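Local coordinates for binary enterotoxin of Clostridium perfringens component a (PDB 5WTZ), which probably transfers ADP-ribose from bound NAD to actin, as the enzymatic component of a two-part clostridial enterotoxin, at residues Glu228-Pro233 with Lys290-Ile295; Asn281-Leu286 with Ile387-Ser392; Gly185-Ala190 with Ile211-Phe216; Lys333-Lys338 with Tyr393-Ile398. All blocks are in the same frame, centred on the assembly; numbering follows the deposited sequence.

Contact 1 (Glu228-Pro233 with Lys290-Ile295); sequences EENYAP and KIPEDI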
# COMPACT_ATOMS: atom_id res chain seq x y z
N GLU A 228 13.91 -15.88 -7.04
CA GLU A 228 14.72 -17.06 -7.26
C GLU A 228 14.13 -18.31 -6.61
O GLU A 228 14.04 -19.36 -7.24
CB GLU A 228 16.15 -16.83 -6.74
CG GLU A 228 17.05 -18.05 -6.84
CD GLU A 228 17.44 -18.38 -8.27
OE1 GLU A 228 17.27 -17.51 -9.15
OE2 GLU A 228 17.90 -19.52 -8.50
N GLU A 229 13.74 -18.21 -5.34
CA GLU A 229 13.28 -19.37 -4.61
C GLU A 229 12.00 -19.93 -5.22
O GLU A 229 11.80 -21.14 -5.30
CB GLU A 229 13.02 -19.03 -3.13
CG GLU A 229 14.26 -18.73 -2.31
CD GLU A 229 13.93 -18.52 -0.84
OE1 GLU A 229 13.17 -19.33 -0.28
OE2 GLU A 229 14.44 -17.53 -0.25
N ASN A 230 11.13 -19.02 -5.65
CA ASN A 230 9.81 -19.43 -6.07
C ASN A 230 9.69 -19.64 -7.56
O ASN A 230 8.80 -20.38 -7.99
CB ASN A 230 8.77 -18.41 -5.58
CG ASN A 230 8.57 -18.46 -4.08
OD1 ASN A 230 7.98 -19.41 -3.55
ND2 ASN A 230 9.04 -17.44 -3.38
N TYR A 231 10.57 -19.04 -8.36
CA TYR A 231 10.40 -19.18 -9.81
C TYR A 231 11.60 -19.74 -10.57
O TYR A 231 11.56 -19.89 -11.79
CB TYR A 231 9.94 -17.83 -10.39
CG TYR A 231 8.47 -17.67 -10.12
CD1 TYR A 231 7.52 -18.24 -10.96
CD2 TYR A 231 8.01 -17.02 -8.96
CE1 TYR A 231 6.16 -18.13 -10.69
CE2 TYR A 231 6.66 -16.91 -8.68
CZ TYR A 231 5.74 -17.47 -9.55
OH TYR A 231 4.40 -17.37 -9.28
N ALA A 232 12.66 -20.11 -9.86
CA ALA A 232 13.71 -20.91 -10.50
C ALA A 232 13.15 -22.24 -11.03
O ALA A 232 13.44 -22.61 -12.17
CB ALA A 232 14.86 -21.15 -9.54
N PRO A 233 12.34 -22.97 -10.23
CA PRO A 233 11.82 -24.21 -10.82
C PRO A 233 10.87 -23.95 -12.00
O PRO A 233 10.82 -24.75 -12.93
CB PRO A 233 11.07 -24.88 -9.66
CG PRO A 233 11.55 -24.19 -8.42
CD PRO A 233 11.85 -22.79 -8.85
N LYS A 290 1.40 -20.84 -10.10
CA LYS A 290 0.62 -19.77 -9.48
C LYS A 290 1.40 -19.08 -8.38
O LYS A 290 2.17 -19.72 -7.67
CB LYS A 290 -0.68 -20.31 -8.89
CG LYS A 290 -1.70 -20.70 -9.95
CD LYS A 290 -2.88 -21.35 -9.29
CE LYS A 290 -4.02 -21.62 -10.26
NZ LYS A 290 -4.69 -20.36 -10.69
N ILE A 291 1.20 -17.77 -8.26
CA ILE A 291 1.77 -17.00 -7.16
C ILE A 291 1.52 -17.73 -5.82
O ILE A 291 0.38 -17.99 -5.46
CB ILE A 291 1.18 -15.57 -7.13
CG1 ILE A 291 1.57 -14.81 -8.40
CG2 ILE A 291 1.64 -14.79 -5.90
CD1 ILE A 291 3.01 -14.34 -8.44
N PRO A 292 2.60 -18.11 -5.12
CA PRO A 292 2.56 -19.01 -3.95
C PRO A 292 2.09 -18.36 -2.63
O PRO A 292 1.80 -19.11 -1.69
CB PRO A 292 4.01 -19.46 -3.82
CG PRO A 292 4.78 -18.29 -4.29
CD PRO A 292 3.98 -17.74 -5.46
N GLU A 293 2.07 -17.03 -2.56
CA GLU A 293 1.61 -16.29 -1.38
C GLU A 293 1.28 -14.87 -1.81
O GLU A 293 1.86 -14.36 -2.79
CB GLU A 293 2.68 -16.25 -0.29
CG GLU A 293 3.95 -15.50 -0.72
CD GLU A 293 5.08 -15.65 0.28
OE1 GLU A 293 4.82 -15.47 1.48
OE2 GLU A 293 6.21 -15.98 -0.14
N ASP A 294 0.35 -14.23 -1.09
CA ASP A 294 -0.05 -12.86 -1.39
C ASP A 294 1.19 -11.99 -1.42
O ASP A 294 2.04 -12.08 -0.52
CB ASP A 294 -1.05 -12.32 -0.37
CG ASP A 294 -2.47 -12.89 -0.53
OD1 ASP A 294 -2.62 -14.03 -1.05
OD2 ASP A 294 -3.42 -12.21 -0.11
N ILE A 295 1.30 -11.17 -2.45
CA ILE A 295 2.43 -10.27 -2.61
C ILE A 295 1.93 -8.91 -3.13
O ILE A 295 0.90 -8.83 -3.82
CB ILE A 295 3.52 -10.88 -3.57
CG1 ILE A 295 4.83 -10.09 -3.48
CG2 ILE A 295 3.01 -11.03 -5.00
CD1 ILE A 295 6.03 -10.82 -4.13
O HOH W 1 6.64 -18.77 -0.94
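Tyr231 and Asn230, consecutive residues of helix 220-237, reach across to the loop that joins helix 272-286 to strand 295-301. The contact is largely apolar. The phenol end of Tyr231 lies against Ile291 and Pro292: OH comes to 3.4 Å from Ile291 CD1, and ring atom CE2 stands 4.3 Å from Pro292 CD. Both aliphatic groups approach the ring obliquely. Beside it the amide of Asn230 packs on the proline ring, with OD1 3.5 Å from Pro292 CG.

No direct hydrogen bond joins the two segments; Tyr231 OH is near Ile291 N, but the angle is poor, and the hydroxyl is bonded instead to the backbone O of Arg289. One water donates to Asn230 OD1 at 3.0 Å and to Glu293 OE2 at 2.9 Å. This arrangement belongs to the ADP-ribosyltransferase unit that holds NAD, where a helix packs on the loop leading into an outermost strand of the five-stranded sheet; the Ile291 side chain is about 13 Å from the nucleotide.

Trp226, one turn earlier in the same helix, bonds to both sides: its backbone O accepts from Asn230 ND2, while its indole NE1 bonds to Glu293 OE2. A chi1 of -71°, with CG anti to the carbonyl carbon, carries the Asn230 amide out toward the loop, where OD1 meets both the bridging water and the Pro292 ring.

Contact 2 (Asn281-Leu286 with Ile387-Ser392); sequences NISSAL and IDHGYS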
# COMPACT_ATOMS: atom_id res chain seq x y z
N ASN A 281 1.55 -18.90 -26.07
CA ASN A 281 2.72 -19.43 -25.38
C ASN A 281 3.02 -18.69 -24.08
O ASN A 281 3.27 -19.31 -23.04
CB ASN A 281 3.94 -19.41 -26.33
CG ASN A 281 3.81 -20.43 -27.45
OD1 ASN A 281 3.10 -21.42 -27.31
ND2 ASN A 281 4.52 -20.20 -28.55
N ILE A 282 2.97 -17.36 -24.11
CA ILE A 282 3.15 -16.57 -22.89
C ILE A 282 2.06 -16.92 -21.87
O ILE A 282 2.37 -17.15 -20.70
CB ILE A 282 3.15 -15.04 -23.19
CG1 ILE A 282 4.27 -14.69 -24.18
CG2 ILE A 282 3.26 -14.22 -21.87
CD1 ILE A 282 4.06 -13.38 -24.91
N SER A 283 0.80 -16.98 -22.29
CA SER A 283 -0.30 -17.21 -21.34
C SER A 283 -0.22 -18.61 -20.73
O SER A 283 -0.41 -18.77 -19.53
CB SER A 283 -1.66 -16.99 -22.02
OG SER A 283 -2.76 -17.18 -21.13
N SER A 284 0.09 -19.62 -21.54
CA SER A 284 0.25 -20.98 -21.00
C SER A 284 1.43 -21.00 -20.01
O SER A 284 1.35 -21.64 -18.96
CB SER A 284 0.45 -22.03 -22.12
OG SER A 284 1.74 -21.96 -22.67
N ALA A 285 2.49 -20.28 -20.31
CA ALA A 285 3.63 -20.19 -19.39
C ALA A 285 3.22 -19.61 -18.03
O ALA A 285 3.65 -20.09 -16.97
CB ALA A 285 4.74 -19.35 -20.01
N LEU A 286 2.39 -18.58 -18.07
CA LEU A 286 2.05 -17.86 -16.85
C LEU A 286 1.06 -18.64 -15.96
O LEU A 286 0.80 -18.25 -14.83
CB LEU A 286 1.48 -16.49 -17.21
CG LEU A 286 2.46 -15.56 -17.92
CD1 LEU A 286 1.82 -14.24 -18.35
CD2 LEU A 286 3.67 -15.29 -17.03
N ILE A 387 1.87 -10.76 -15.30
CA ILE A 387 0.56 -11.30 -14.97
C ILE A 387 -0.19 -11.67 -16.25
O ILE A 387 -0.08 -10.94 -17.25
CB ILE A 387 -0.25 -10.25 -14.13
CG1 ILE A 387 0.51 -9.93 -12.83
CG2 ILE A 387 -1.67 -10.72 -13.83
CD1 ILE A 387 -0.06 -8.77 -12.00
N ASP A 388 -0.91 -12.80 -16.22
CA ASP A 388 -1.67 -13.29 -17.37
C ASP A 388 -2.72 -12.27 -17.82
O ASP A 388 -3.20 -11.45 -17.04
CB ASP A 388 -2.33 -14.64 -17.02
CG ASP A 388 -2.67 -15.48 -18.26
OD1 ASP A 388 -2.22 -15.15 -19.39
OD2 ASP A 388 -3.39 -16.50 -18.11
N HIS A 389 -3.06 -12.31 -19.11
CA HIS A 389 -4.09 -11.41 -19.61
C HIS A 389 -5.47 -11.80 -19.06
O HIS A 389 -5.70 -12.94 -18.67
CB HIS A 389 -4.10 -11.43 -21.14
CG HIS A 389 -4.51 -12.74 -21.73
ND1 HIS A 389 -5.73 -12.94 -22.33
CD2 HIS A 389 -3.85 -13.92 -21.82
CE1 HIS A 389 -5.81 -14.19 -22.77
NE2 HIS A 389 -4.68 -14.80 -22.47
N GLY A 390 -6.38 -10.83 -19.01
CA GLY A 390 -7.77 -11.13 -18.74
C GLY A 390 -8.21 -11.10 -17.29
O GLY A 390 -9.28 -11.59 -16.97
N TYR A 391 -7.39 -10.53 -16.42
CA TYR A 391 -7.81 -10.29 -15.03
C TYR A 391 -8.44 -8.91 -14.96
O TYR A 391 -8.66 -8.28 -15.99
CB TYR A 391 -6.62 -10.37 -14.07
CG TYR A 391 -6.18 -11.79 -13.69
CD1 TYR A 391 -6.95 -12.60 -12.85
CD2 TYR A 391 -4.95 -12.28 -14.13
CE1 TYR A 391 -6.53 -13.89 -12.49
CE2 TYR A 391 -4.52 -13.56 -13.78
CZ TYR A 391 -5.30 -14.35 -12.95
OH TYR A 391 -4.85 -15.61 -12.61
N SER A 392 -8.72 -8.45 -13.75
CA SER A 392 -9.27 -7.11 -13.52
C SER A 392 -8.61 -6.45 -12.32
O SER A 392 -8.09 -7.13 -11.44
CB SER A 392 -10.78 -7.16 -13.29
OG SER A 392 -11.45 -7.77 -14.38
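Ser283, on helix 272-286, donates its hydroxyl proton to Asp388, and this is the direct hydrogen bond between the segments. OG lies 2.7 Å from Asp388 OD1 and is received on the syn lone pair, the side of the other carboxylate oxygen. Ser283 OG and Asp388 CG each extend roughly anti to their own backbone N, the aspartate less exactly (chi1 -157°), which brings the two groups together. The carboxylate has further partners. OD1 accepts a weak bond from His389 N, and OD2 forms a salt bridge with Lys287; the positive charge would probably favour the ionised acid.

His389 takes the less roomy rotamer, with CG between the backbone N and the carbonyl carbon (chi1 66°). That turns the imidazole edge to the serine: Ser283 CB lies in the ring plane, 3.8 Å from His389 NE2. Leu286, one turn on, adds an apolar touch: CD1 rests 3.7 Å from Asp388 CA.

The site belongs to the NAD-holding ADP-ribosyltransferase unit, with the His389 side chain about 9 Å from the bound NAD. Phe340 is packed by Leu286 and Asp388 and meets His389 edge-to-face. The contact thus joins helix 272-286 to the turn between strands 384-387 and 391-403, while Ile282 on the same helix packs against helix 240-263.

Contact 3 (Gly185-Ala190 with Ile211-Phe216); sequences GYSLKA and IKQLNF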
# COMPACT_ATOMS: atom_id res chain seq x y z
N GLY A 185 5.42 -0.49 7.49
CA GLY A 185 5.31 -1.76 6.80
C GLY A 185 4.02 -2.55 6.96
O GLY A 185 3.91 -3.66 6.46
N TYR A 186 3.03 -1.97 7.64
CA TYR A 186 1.82 -2.73 7.91
C TYR A 186 0.63 -2.31 7.07
O TYR A 186 0.63 -1.26 6.41
CB TYR A 186 1.46 -2.64 9.40
CG TYR A 186 2.50 -3.26 10.29
CD1 TYR A 186 2.51 -4.62 10.55
CD2 TYR A 186 3.50 -2.48 10.87
CE1 TYR A 186 3.47 -5.19 11.36
CE2 TYR A 186 4.47 -3.04 11.68
CZ TYR A 186 4.45 -4.39 11.93
OH TYR A 186 5.41 -4.95 12.73
N SER A 187 -0.40 -3.15 7.11
CA SER A 187 -1.67 -2.86 6.46
C SER A 187 -2.84 -3.14 7.42
O SER A 187 -2.68 -3.82 8.44
CB SER A 187 -1.82 -3.70 5.19
OG SER A 187 -0.65 -3.64 4.38
N LEU A 188 -4.00 -2.61 7.06
CA LEU A 188 -5.22 -2.80 7.82
C LEU A 188 -6.19 -3.74 7.11
O LEU A 188 -6.49 -3.56 5.92
CB LEU A 188 -5.88 -1.43 8.06
CG LEU A 188 -7.17 -1.27 8.85
CD1 LEU A 188 -7.26 0.16 9.33
CD2 LEU A 188 -8.39 -1.61 8.01
N LYS A 189 -6.69 -4.72 7.85
CA LYS A 189 -7.70 -5.66 7.34
C LYS A 189 -8.93 -5.62 8.23
O LYS A 189 -8.87 -5.99 9.42
CB LYS A 189 -7.14 -7.08 7.30
CG LYS A 189 -8.11 -8.10 6.77
CD LYS A 189 -7.53 -9.50 6.86
CE LYS A 189 -8.44 -10.50 6.16
NZ LYS A 189 -7.93 -11.88 6.35
N ALA A 190 -10.05 -5.18 7.66
CA ALA A 190 -11.27 -5.01 8.46
C ALA A 190 -11.82 -6.37 8.90
O ALA A 190 -11.77 -7.36 8.16
CB ALA A 190 -12.32 -4.22 7.67
N ILE A 211 -2.02 -6.27 9.97
CA ILE A 211 -1.38 -7.39 9.30
C ILE A 211 -0.16 -6.91 8.54
O ILE A 211 -0.02 -5.72 8.24
CB ILE A 211 -2.33 -8.11 8.31
CG1 ILE A 211 -2.60 -7.22 7.10
CG2 ILE A 211 -3.61 -8.56 9.01
CD1 ILE A 211 -3.05 -8.00 5.84
N LYS A 212 0.72 -7.84 8.22
CA LYS A 212 1.92 -7.49 7.47
C LYS A 212 1.91 -8.23 6.15
O LYS A 212 1.97 -9.46 6.11
CB LYS A 212 3.18 -7.84 8.27
CG LYS A 212 4.45 -7.24 7.69
CD LYS A 212 5.64 -7.55 8.58
CE LYS A 212 6.43 -6.30 8.89
NZ LYS A 212 6.93 -5.65 7.65
N GLN A 213 1.82 -7.47 5.07
CA GLN A 213 1.82 -8.05 3.73
C GLN A 213 3.25 -8.18 3.22
O GLN A 213 4.13 -7.43 3.64
CB GLN A 213 0.99 -7.20 2.77
CG GLN A 213 -0.47 -7.03 3.18
CD GLN A 213 -1.31 -6.50 2.03
OE1 GLN A 213 -1.88 -7.27 1.25
NE2 GLN A 213 -1.40 -5.17 1.92
N LEU A 214 3.47 -9.14 2.32
CA LEU A 214 4.79 -9.29 1.68
C LEU A 214 4.93 -8.18 0.64
O LEU A 214 4.21 -8.14 -0.37
CB LEU A 214 4.95 -10.67 1.05
CG LEU A 214 6.30 -11.00 0.41
CD1 LEU A 214 7.42 -11.00 1.43
CD2 LEU A 214 6.25 -12.33 -0.33
N ASN A 215 5.83 -7.26 0.92
CA ASN A 215 5.96 -6.02 0.16
C ASN A 215 7.42 -5.59 0.24
O ASN A 215 7.86 -5.08 1.26
CB ASN A 215 5.02 -4.94 0.72
CG ASN A 215 5.03 -3.67 -0.11
OD1 ASN A 215 5.84 -3.52 -1.04
ND2 ASN A 215 4.16 -2.73 0.25
N PHE A 216 8.17 -5.82 -0.83
CA PHE A 216 9.62 -5.59 -0.77
C PHE A 216 10.01 -4.11 -0.77
O PHE A 216 11.08 -3.76 -0.28
CB PHE A 216 10.30 -6.33 -1.92
CG PHE A 216 10.12 -7.81 -1.85
CD1 PHE A 216 10.54 -8.50 -0.72
CD2 PHE A 216 9.51 -8.51 -2.88
CE1 PHE A 216 10.36 -9.87 -0.63
CE2 PHE A 216 9.33 -9.88 -2.79
CZ PHE A 216 9.76 -10.55 -1.66
O HOH W 2 1.70 -4.49 5.01
O HOH W 3 5.46 -5.17 4.52
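Ser187 and Ile211 form an antiparallel hydrogen-bonded pair at the open end of the beta hairpin made by strands 187-198 and 201-211, in the five-stranded sheet of the N-terminal ADP-ribosyltransferase-like unit. The two bonds of the pair are nearly straight: Ser187 N donates to Ile211 O at 2.8 Å (170° at the hydrogen), and Ile211 N donates to Ser187 O at 3.0 Å.

The side chains of this pair point to one face. Ile211 CG1 lies 4.1 Å from Ser187 CB, and its CG2 branch packs against Lys189 CB. Gln213 comes in from the chain that leaves the hairpin: NE2 donates to Ser187 OG at 3.0 Å, with the hydroxyl 16° out of the amide plane, while OE1 is bonded to Asn134 beside it.

Tyr186 presents its ring edge to Ile211 O. Across the ring runs Lys212, whose CB and CE lie 4.1 and 4.0 Å from Tyr186 CE1. Its chain is extended to CD, then bends at chi3 (-130°) and again at chi4, carrying Lys212 NZ over the face of the Tyr186 ring at 5.2 Å from the centroid, long enough to be at most a weak cation-pi attraction. Gly185 adopts a positive phi, a conformation that suits glycine. Its carbonyl is hydrated: one water donates to Gly185 O and accepts from Gln213 N, 3.0 Å away.

Contact 4 (Lys333-Lys338 with Tyr393-Ile398); sequences KTIPVK and YKIDNI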
# COMPACT_ATOMS: atom_id res chain seq x y z
N LYS A 333 -14.16 1.02 -8.45
CA LYS A 333 -14.51 0.44 -9.74
C LYS A 333 -13.75 -0.86 -9.99
O LYS A 333 -12.67 -1.09 -9.46
CB LYS A 333 -14.23 1.42 -10.87
CG LYS A 333 -15.08 2.70 -10.81
CD LYS A 333 -16.56 2.39 -10.83
CE LYS A 333 -17.39 3.66 -11.01
NZ LYS A 333 -17.31 4.57 -9.84
N THR A 334 -14.34 -1.73 -10.80
CA THR A 334 -13.60 -2.89 -11.28
C THR A 334 -13.27 -2.70 -12.76
O THR A 334 -14.17 -2.47 -13.56
CB THR A 334 -14.38 -4.19 -11.07
OG1 THR A 334 -14.48 -4.48 -9.67
CG2 THR A 334 -13.67 -5.34 -11.78
N ILE A 335 -11.98 -2.80 -13.12
CA ILE A 335 -11.51 -2.50 -14.47
C ILE A 335 -10.97 -3.75 -15.14
O ILE A 335 -9.94 -4.27 -14.69
CB ILE A 335 -10.38 -1.44 -14.47
CG1 ILE A 335 -10.78 -0.20 -13.67
CG2 ILE A 335 -9.98 -1.07 -15.90
CD1 ILE A 335 -9.66 0.83 -13.56
N PRO A 336 -11.64 -4.25 -16.19
CA PRO A 336 -11.09 -5.38 -16.95
C PRO A 336 -9.75 -5.03 -17.56
O PRO A 336 -9.58 -3.92 -18.04
CB PRO A 336 -12.14 -5.61 -18.05
CG PRO A 336 -13.40 -5.07 -17.50
CD PRO A 336 -12.96 -3.84 -16.72
N VAL A 337 -8.81 -5.97 -17.53
CA VAL A 337 -7.49 -5.76 -18.11
C VAL A 337 -7.22 -6.81 -19.20
O VAL A 337 -6.93 -7.97 -18.91
CB VAL A 337 -6.39 -5.82 -17.03
CG1 VAL A 337 -5.00 -5.58 -17.68
CG2 VAL A 337 -6.65 -4.78 -15.94
N LYS A 338 -7.34 -6.40 -20.46
CA LYS A 338 -7.21 -7.32 -21.58
C LYS A 338 -5.76 -7.72 -21.85
O LYS A 338 -5.49 -8.76 -22.44
CB LYS A 338 -7.83 -6.70 -22.84
CG LYS A 338 -9.30 -6.30 -22.68
CD LYS A 338 -9.86 -5.69 -23.96
CE LYS A 338 -10.11 -6.75 -25.01
NZ LYS A 338 -10.76 -6.22 -26.23
N TYR A 393 -8.65 -5.12 -12.29
CA TYR A 393 -8.25 -4.35 -11.12
C TYR A 393 -9.49 -3.92 -10.35
O TYR A 393 -10.41 -3.36 -10.94
CB TYR A 393 -7.51 -3.07 -11.50
CG TYR A 393 -6.21 -3.20 -12.24
CD1 TYR A 393 -5.23 -4.13 -11.86
CD2 TYR A 393 -5.93 -2.35 -13.29
CE1 TYR A 393 -4.02 -4.20 -12.55
CE2 TYR A 393 -4.74 -2.41 -13.97
CZ TYR A 393 -3.79 -3.33 -13.60
OH TYR A 393 -2.61 -3.34 -14.28
N LYS A 394 -9.53 -4.19 -9.05
CA LYS A 394 -10.52 -3.57 -8.19
C LYS A 394 -9.81 -2.39 -7.52
O LYS A 394 -8.83 -2.57 -6.79
CB LYS A 394 -11.07 -4.58 -7.16
CG LYS A 394 -11.97 -3.98 -6.09
CD LYS A 394 -12.54 -5.06 -5.16
CE LYS A 394 -11.46 -5.68 -4.26
NZ LYS A 394 -11.12 -4.81 -3.08
N ILE A 395 -10.28 -1.17 -7.80
CA ILE A 395 -9.58 0.02 -7.31
C ILE A 395 -9.97 0.30 -5.85
O ILE A 395 -11.14 0.51 -5.55
CB ILE A 395 -9.89 1.26 -8.20
CG1 ILE A 395 -9.62 0.96 -9.70
CG2 ILE A 395 -9.08 2.49 -7.72
CD1 ILE A 395 -8.18 0.66 -10.07
N ASP A 396 -8.99 0.25 -4.96
CA ASP A 396 -9.23 0.28 -3.52
C ASP A 396 -8.93 1.65 -2.92
O ASP A 396 -9.63 2.12 -2.02
CB ASP A 396 -8.36 -0.78 -2.82
CG ASP A 396 -8.63 -2.18 -3.29
OD1 ASP A 396 -9.81 -2.54 -3.50
OD2 ASP A 396 -7.63 -2.94 -3.44
N ASN A 397 -7.85 2.29 -3.39
CA ASN A 397 -7.54 3.64 -2.94
C ASN A 397 -6.71 4.40 -3.95
O ASN A 397 -6.07 3.82 -4.84
CB ASN A 397 -6.81 3.61 -1.59
CG ASN A 397 -7.16 4.80 -0.70
OD1 ASN A 397 -7.84 5.75 -1.13
ND2 ASN A 397 -6.71 4.76 0.53
N ILE A 398 -6.73 5.72 -3.79
CA ILE A 398 -5.97 6.61 -4.63
C ILE A 398 -5.32 7.64 -3.72
O ILE A 398 -6.01 8.34 -2.98
CB ILE A 398 -6.86 7.28 -5.69
CG1 ILE A 398 -7.35 6.24 -6.70
CG2 ILE A 398 -6.11 8.42 -6.39
CD1 ILE A 398 -8.43 6.72 -7.62
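Strand 334-337 and residues 393-398 of strand 391-403 run antiparallel along one border of the five-stranded sheet of the NAD-binding ADP-ribosyltransferase unit, the axes of these short segments 4.7 Å apart at an angle of 147°. Ile335 with Tyr393 is a hydrogen-bonded pair, joined by Ile335 N to Tyr393 O at 2.7 Å and by Tyr393 N to Ile335 O at 2.9 Å. Thr334 with Lys394 is a non-hydrogen-bonded pair, and Ile395 N reaches Lys333 O beyond it.

On the face that carries Ile335 and Tyr393, methyl groups of strand 334-337 seat on side chains of its partner. Val337 CG2 sits over the Tyr393 ring, 3.6 Å above its plane and offset toward the rim, a CH-pi contact; with chi1 at -180°, Val337 puts CG1 anti to its N and leaves CG2 for the ring. Further along, Ile335 CD1 fits against the end of Ile395, 3.8 Å from CD1 and 3.9 Å from CG1. Leu360 and Leu362 of strand 358-364 pack on Tyr393, and Trp330 of helix 320-330 on Ile335. Val337 is also about 4 Å from bound NAD.

Lys394, on the other face, turns along its own strand; its NZ bonds Asp132 O and forms a salt bridge with Asp396 OD1 at 2.7 Å.

Contact 2 is buried, contacts 1 and 4 are partly buried, and contact 3 lies at the surface. Contacts 2 and 4 share strand 391-403 and meet directly: Gly390 and Tyr391 both face Val337 in a G1 beta bulge, so the turn of contact 2 leads straight into the strand pair of contact 4. Contacts 3 and 4 both rest on antiparallel backbone bonds, in two sheets of the same strand order, but join different pairs: a hairpin in contact 3, an outermost strand in contact 4. Contact 3 adds waters, contact 4 hydrocarbon and an aromatic face. Contact 1 is apolar with one bridging water, contact 2 centred on a carboxylate. Leu214 and Phe216 of contact 3 pack on Glu293 and Ile295 of contact 1, linking the two ADP-ribosyltransferase-like halves.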